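Local atomic coordinates of antigen 43 (Escherichia coli, PDB entry 4KH3), a protein that probably mediates bacterial clumping by self-association, through a Velcro-like mechanism linked to aggregation and biofilm formation. Residues Q209-G214 / Q228-G233; G234-T239 / G253-V258. All coordinates share one frame; numbering follows the deposited sequence.

Interaction 1: residues Q209-G214 / Q228-G233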
loop_
_atom_site.group_PDB
_atom_site.type_symbol
_atom_site.label_atom_id
_atom_site.label_comp_id
_atom_site.label_asym_id
_atom_site.label_seq_id
_atom_site.Cartn_x
_atom_site.Cartn_y
_atom_site.Cartn_z
ATOM N N GLN A 209 -5.055 -7.034 3.083
ATOM C CA GLN A 209 -5.685 -8.039 2.250
ATOM C C GLN A 209 -5.315 -7.796 0.785
ATOM O O GLN A 209 -5.523 -6.697 0.248
ATOM C CB GLN A 209 -7.197 -8.021 2.427
ATOM C CG GLN A 209 -7.908 -8.968 1.483
ATOM C CD GLN A 209 -9.411 -8.774 1.474
ATOM O OE1 GLN A 209 -9.918 -7.739 1.030
ATOM N NE2 GLN A 209 -10.127 -9.769 1.965
ATOM N N TYR A 210 -4.745 -8.822 0.157
ATOM C CA TYR A 210 -4.333 -8.759 -1.240
ATOM C C TYR A 210 -5.230 -9.662 -2.074
ATOM O O TYR A 210 -5.247 -10.884 -1.915
ATOM C CB TYR A 210 -2.881 -9.199 -1.413
ATOM C CG TYR A 210 -1.904 -8.501 -0.504
ATOM C CD1 TYR A 210 -1.366 -7.277 -0.844
ATOM C CD2 TYR A 210 -1.492 -9.087 0.680
ATOM C CE1 TYR A 210 -0.456 -6.641 -0.024
ATOM C CE2 TYR A 210 -0.578 -8.465 1.511
ATOM C CZ TYR A 210 -0.068 -7.234 1.156
ATOM O OH TYR A 210 0.838 -6.590 1.983
ATOM N N VAL A 211 -5.982 -9.040 -2.967
ATOM C CA VAL A 211 -6.886 -9.765 -3.826
ATOM C C VAL A 211 -6.216 -9.919 -5.175
ATOM O O VAL A 211 -6.011 -8.941 -5.903
ATOM C CB VAL A 211 -8.200 -9.015 -3.990
ATOM C CG1 VAL A 211 -9.156 -9.831 -4.852
ATOM C CG2 VAL A 211 -8.788 -8.707 -2.601
ATOM N N HIS A 212 -5.853 -11.157 -5.484
ATOM C CA HIS A 212 -5.164 -11.467 -6.718
ATOM C C HIS A 212 -6.135 -11.698 -7.870
ATOM O O HIS A 212 -7.353 -11.754 -7.679
ATOM C CB HIS A 212 -4.253 -12.676 -6.515
ATOM C CG HIS A 212 -3.026 -12.365 -5.719
ATOM N ND1 HIS A 212 -1.750 -12.595 -6.191
ATOM C CD2 HIS A 212 -2.874 -11.810 -4.493
ATOM C CE1 HIS A 212 -0.871 -12.212 -5.285
ATOM N NE2 HIS A 212 -1.526 -11.732 -4.243
ATOM N N ASN A 213 -5.569 -11.790 -9.067
ATOM C CA ASN A 213 -6.300 -12.103 -10.285
ATOM C C ASN A 213 -7.244 -13.300 -10.084
ATOM O O ASN A 213 -6.820 -14.372 -9.643
ATOM C CB ASN A 213 -5.276 -12.381 -11.396
ATOM C CG ASN A 213 -5.920 -12.775 -12.704
ATOM O OD1 ASN A 213 -7.009 -12.317 -13.042
ATOM N ND2 ASN A 213 -5.246 -13.637 -13.449
ATOM N N GLY A 214 -8.525 -13.105 -10.381
ATOM C CA GLY A 214 -9.524 -14.143 -10.199
ATOM C C GLY A 214 -10.068 -14.243 -8.775
ATOM O O GLY A 214 -11.005 -14.999 -8.505
ATOM N N GLN A 228 -6.420 -2.595 1.821
ATOM C CA GLN A 228 -6.961 -3.570 0.879
ATOM C C GLN A 228 -6.398 -3.303 -0.514
ATOM O O GLN A 228 -6.514 -2.197 -1.026
ATOM C CB GLN A 228 -8.492 -3.542 0.840
ATOM C CG GLN A 228 -9.057 -4.580 -0.117
ATOM C CD GLN A 228 -10.559 -4.544 -0.221
ATOM O OE1 GLN A 228 -11.178 -3.487 -0.084
ATOM N NE2 GLN A 228 -11.161 -5.706 -0.478
ATOM N N VAL A 229 -5.779 -4.314 -1.118
ATOM C CA VAL A 229 -5.124 -4.140 -2.411
ATOM C C VAL A 229 -5.803 -5.010 -3.443
ATOM O O VAL A 229 -5.850 -6.237 -3.296
ATOM C CB VAL A 229 -3.631 -4.520 -2.360
ATOM C CG1 VAL A 229 -3.009 -4.407 -3.744
ATOM C CG2 VAL A 229 -2.893 -3.639 -1.381
ATOM N N ILE A 230 -6.345 -4.379 -4.482
ATOM C CA ILE A 230 -6.958 -5.125 -5.574
ATOM C C ILE A 230 -6.026 -5.143 -6.777
ATOM O O ILE A 230 -5.853 -4.129 -7.463
ATOM C CB ILE A 230 -8.310 -4.537 -5.965
ATOM C CG1 ILE A 230 -9.137 -4.228 -4.708
ATOM C CG2 ILE A 230 -9.059 -5.508 -6.843
ATOM C CD1 ILE A 230 -9.448 -5.453 -3.889
ATOM N N LYS A 231 -5.395 -6.289 -7.010
ATOM C CA LYS A 231 -4.495 -6.446 -8.146
ATOM C C LYS A 231 -5.272 -6.543 -9.458
ATOM O O LYS A 231 -6.517 -6.600 -9.463
ATOM C CB LYS A 231 -3.588 -7.663 -7.946
ATOM C CG LYS A 231 -2.578 -7.489 -6.788
ATOM C CD LYS A 231 -1.548 -8.603 -6.764
ATOM C CE LYS A 231 -0.142 -8.055 -6.570
ATOM N NZ LYS A 231 -0.103 -6.964 -5.551
ATOM N N GLU A 232 -4.550 -6.530 -10.574
ATOM C CA GLU A 232 -5.195 -6.699 -11.874
ATOM C C GLU A 232 -5.967 -8.022 -11.937
ATOM O O GLU A 232 -5.430 -9.087 -11.625
ATOM C CB GLU A 232 -4.157 -6.640 -12.991
ATOM C CG GLU A 232 -4.583 -7.344 -14.271
ATOM C CD GLU A 232 -3.576 -7.169 -15.396
ATOM O OE1 GLU A 232 -2.351 -7.275 -15.143
ATOM O OE2 GLU A 232 -4.014 -6.912 -16.534
ATOM N N GLY A 233 -7.234 -7.950 -12.320
ATOM C CA GLY A 233 -8.064 -9.141 -12.389
ATOM C C GLY A 233 -8.721 -9.499 -11.072
ATOM O O GLY A 233 -9.497 -10.448 -10.997
#
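Two successive rungs of one face of a right-handed beta-helix meet where Q209, Y210 and V211 pair in parallel with Q228, V229 and I230, the strand axes nearly parallel and 4.8 Å apart at closest approach. V229 N gives its hydrogen to Q209 O, V211 N to V229 O and K231 N to V211 O. The middle bond is nearly straight, at 177°. Inside the coil the two glutamines lie side by side, both extended; Q228 NE2 reaches Q209 OE1 at 2.8 Å, but the 125° angle at hydrogen makes the bond weak. Stronger partners hold their ends: Q193 OE1 takes Q209 NE2, and T239 holds the Q228 end. Next to them, V211 CG2 packs on I230 CD1 (3.6 Å). On the outer face, K231 CD sits over the H212 ring, 3.9 Å from its centroid and 6° off the normal, a CH-pi contact, while Y210 CD1 rests on V229 CB. At the turn, G214 N bonds to G233 O from above the carbonyl plane. Strands 192-195 and 246-249 continue the stack beyond either strand, and A217 of strand 216-222 meets the inner side chains of Q209 and V211.

Interaction 2: residues G234-T239 / G253-V258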
loop_
_atom_site.group_PDB
_atom_site.type_symbol
_atom_site.label_atom_id
_atom_site.label_comp_id
_atom_site.label_asym_id
_atom_site.label_seq_id
_atom_site.Cartn_x
_atom_site.Cartn_y
_atom_site.Cartn_z
ATOM N N GLY A 234 -8.403 -8.747 -10.022
ATOM C CA GLY A 234 -9.056 -8.927 -8.740
ATOM C C GLY A 234 -10.337 -8.109 -8.627
ATOM O O GLY A 234 -10.511 -7.093 -9.304
ATOM N N THR A 235 -11.225 -8.534 -7.739
ATOM C CA THR A 235 -12.512 -7.892 -7.592
ATOM C C THR A 235 -12.818 -7.664 -6.124
ATOM O O THR A 235 -12.592 -8.540 -5.283
ATOM C CB THR A 235 -13.631 -8.768 -8.225
ATOM O OG1 THR A 235 -13.282 -9.082 -9.576
ATOM C CG2 THR A 235 -14.961 -8.044 -8.220
ATOM N N ALA A 236 -13.341 -6.486 -5.816
ATOM C CA ALA A 236 -13.875 -6.210 -4.491
ATOM C C ALA A 236 -15.276 -5.634 -4.623
ATOM O O ALA A 236 -15.546 -4.832 -5.515
ATOM C CB ALA A 236 -12.985 -5.240 -3.741
ATOM N N ALA A 237 -16.167 -6.046 -3.732
ATOM C CA ALA A 237 -17.514 -5.485 -3.679
ATOM C C ALA A 237 -17.849 -5.200 -2.229
ATOM O O ALA A 237 -17.621 -6.047 -1.364
ATOM C CB ALA A 237 -18.520 -6.453 -4.276
ATOM N N HIS A 238 -18.370 -4.007 -1.968
ATOM C CA HIS A 238 -18.769 -3.602 -0.628
ATOM C C HIS A 238 -17.571 -3.410 0.280
ATOM O O HIS A 238 -17.465 -4.013 1.332
ATOM C CB HIS A 238 -19.804 -4.574 -0.023
ATOM C CG HIS A 238 -21.069 -4.654 -0.818
ATOM N ND1 HIS A 238 -21.435 -5.779 -1.530
ATOM C CD2 HIS A 238 -22.025 -3.728 -1.062
ATOM C CE1 HIS A 238 -22.577 -5.550 -2.151
ATOM N NE2 HIS A 238 -22.955 -4.310 -1.888
ATOM N N THR A 239 -16.662 -2.552 -0.130
ATOM C CA THR A 239 -15.566 -2.178 0.729
ATOM C C THR A 239 -15.987 -0.943 1.499
ATOM O O THR A 239 -16.683 -0.073 0.975
ATOM C CB THR A 239 -14.293 -1.903 -0.094
ATOM O OG1 THR A 239 -13.730 -3.152 -0.512
ATOM C CG2 THR A 239 -13.255 -1.133 0.713
ATOM N N GLY A 253 -7.930 -3.694 -11.971
ATOM C CA GLY A 253 -8.609 -4.210 -10.797
ATOM C C GLY A 253 -9.993 -3.599 -10.719
ATOM O O GLY A 253 -10.261 -2.579 -11.350
ATOM N N LYS A 254 -10.882 -4.209 -9.948
ATOM C CA LYS A 254 -12.230 -3.670 -9.823
ATOM C C LYS A 254 -12.705 -3.622 -8.369
ATOM O O LYS A 254 -12.478 -4.555 -7.598
ATOM C CB LYS A 254 -13.210 -4.478 -10.681
ATOM C CG LYS A 254 -14.627 -3.965 -10.597
ATOM C CD LYS A 254 -15.583 -4.736 -11.491
ATOM C CE LYS A 254 -16.957 -4.058 -11.496
ATOM N NZ LYS A 254 -17.983 -4.891 -12.183
ATOM N N ALA A 255 -13.350 -2.521 -8.002
ATOM C CA ALA A 255 -13.976 -2.385 -6.698
ATOM C C ALA A 255 -15.278 -1.621 -6.865
ATOM O O ALA A 255 -15.274 -0.480 -7.301
ATOM C CB ALA A 255 -13.064 -1.646 -5.733
ATOM N N SER A 256 -16.387 -2.255 -6.510
ATOM C CA SER A 256 -17.683 -1.616 -6.569
ATOM C C SER A 256 -18.290 -1.496 -5.173
ATOM O O SER A 256 -17.914 -2.243 -4.258
ATOM C CB SER A 256 -18.613 -2.401 -7.481
ATOM O OG SER A 256 -18.561 -3.788 -7.198
ATOM N N ASP A 257 -19.219 -0.547 -5.027
ATOM C CA ASP A 257 -19.911 -0.295 -3.770
ATOM C C ASP A 257 -18.920 0.035 -2.666
ATOM O O ASP A 257 -19.016 -0.457 -1.534
ATOM C CB ASP A 257 -20.802 -1.469 -3.388
ATOM C CG ASP A 257 -22.059 -1.530 -4.226
ATOM O OD1 ASP A 257 -22.676 -0.468 -4.435
ATOM O OD2 ASP A 257 -22.425 -2.631 -4.684
ATOM N N VAL A 258 -17.956 0.870 -3.018
ATOM C CA VAL A 258 -16.986 1.344 -2.065
ATOM C C VAL A 258 -17.629 2.456 -1.257
ATOM O O VAL A 258 -18.043 3.469 -1.810
ATOM C CB VAL A 258 -15.740 1.874 -2.779
ATOM C CG1 VAL A 258 -14.801 2.553 -1.792
ATOM C CG2 VAL A 258 -15.045 0.739 -3.528
#
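Four backbone hydrogen bonds join G234-H238 to K254-S256 in parallel register, with a closest approach of 4.6 Å between the nearly parallel strand axes. K254 N donates to G234 O, A236 N to K254 O, S256 N to A236 O and H238 N to S256 O; the N-H...O angles show that all four are moderately bent. CA-H...O contacts supplement them, the shortest from A255 CA to A236 O at 3.1 Å. The inward methyls of A236 and A255 lie side by side, CB to CB 4.1 Å. On the outer face A237 CB lies 4.0 Å from S256 OG.

H238 and D257 both have positive backbone phi (69° and 58°), where the chain turns the corner toward the next face. Their side chains run alongside each other, ring and carboxylate planes only 10° apart. H238 NE2 comes to 3.3 Å from D257 OD2, but the angle is too poor for a hydrogen bond. D257 CB also lies 3.5 Å from H238 CD2. Both first torsions turn CG away from the carbonyl carbon, which sets the two groups side by side.

Past the corner, T239 and V258 turn inward against L247 of strand 246-249, and A255 meets V249 there. Strand 216-222 pairs in parallel with 235-237 on one side, and strand 273-278 with 254-260 on the other.

In the fold
The chain completes interaction 1 before it enters interaction 2: strand 227-230 leads through the turn at 231-234 directly into strand 235-237. Their centres lie 10 Å apart, and they belong to different faces of the coil, so each contact is one rung-to-rung step of a separate parallel stack. Across the interior they touch: Q228 OE1 and T239 OG1, 2.6 Å apart, probably share a hydrogen bond, and I230 CD1 packs on A236 CB at 3.5 Å. Backbone pairing thus runs along the helix axis while side chains join the faces across it, consistent with a long stalk, probably suited to presenting a self-associating surface.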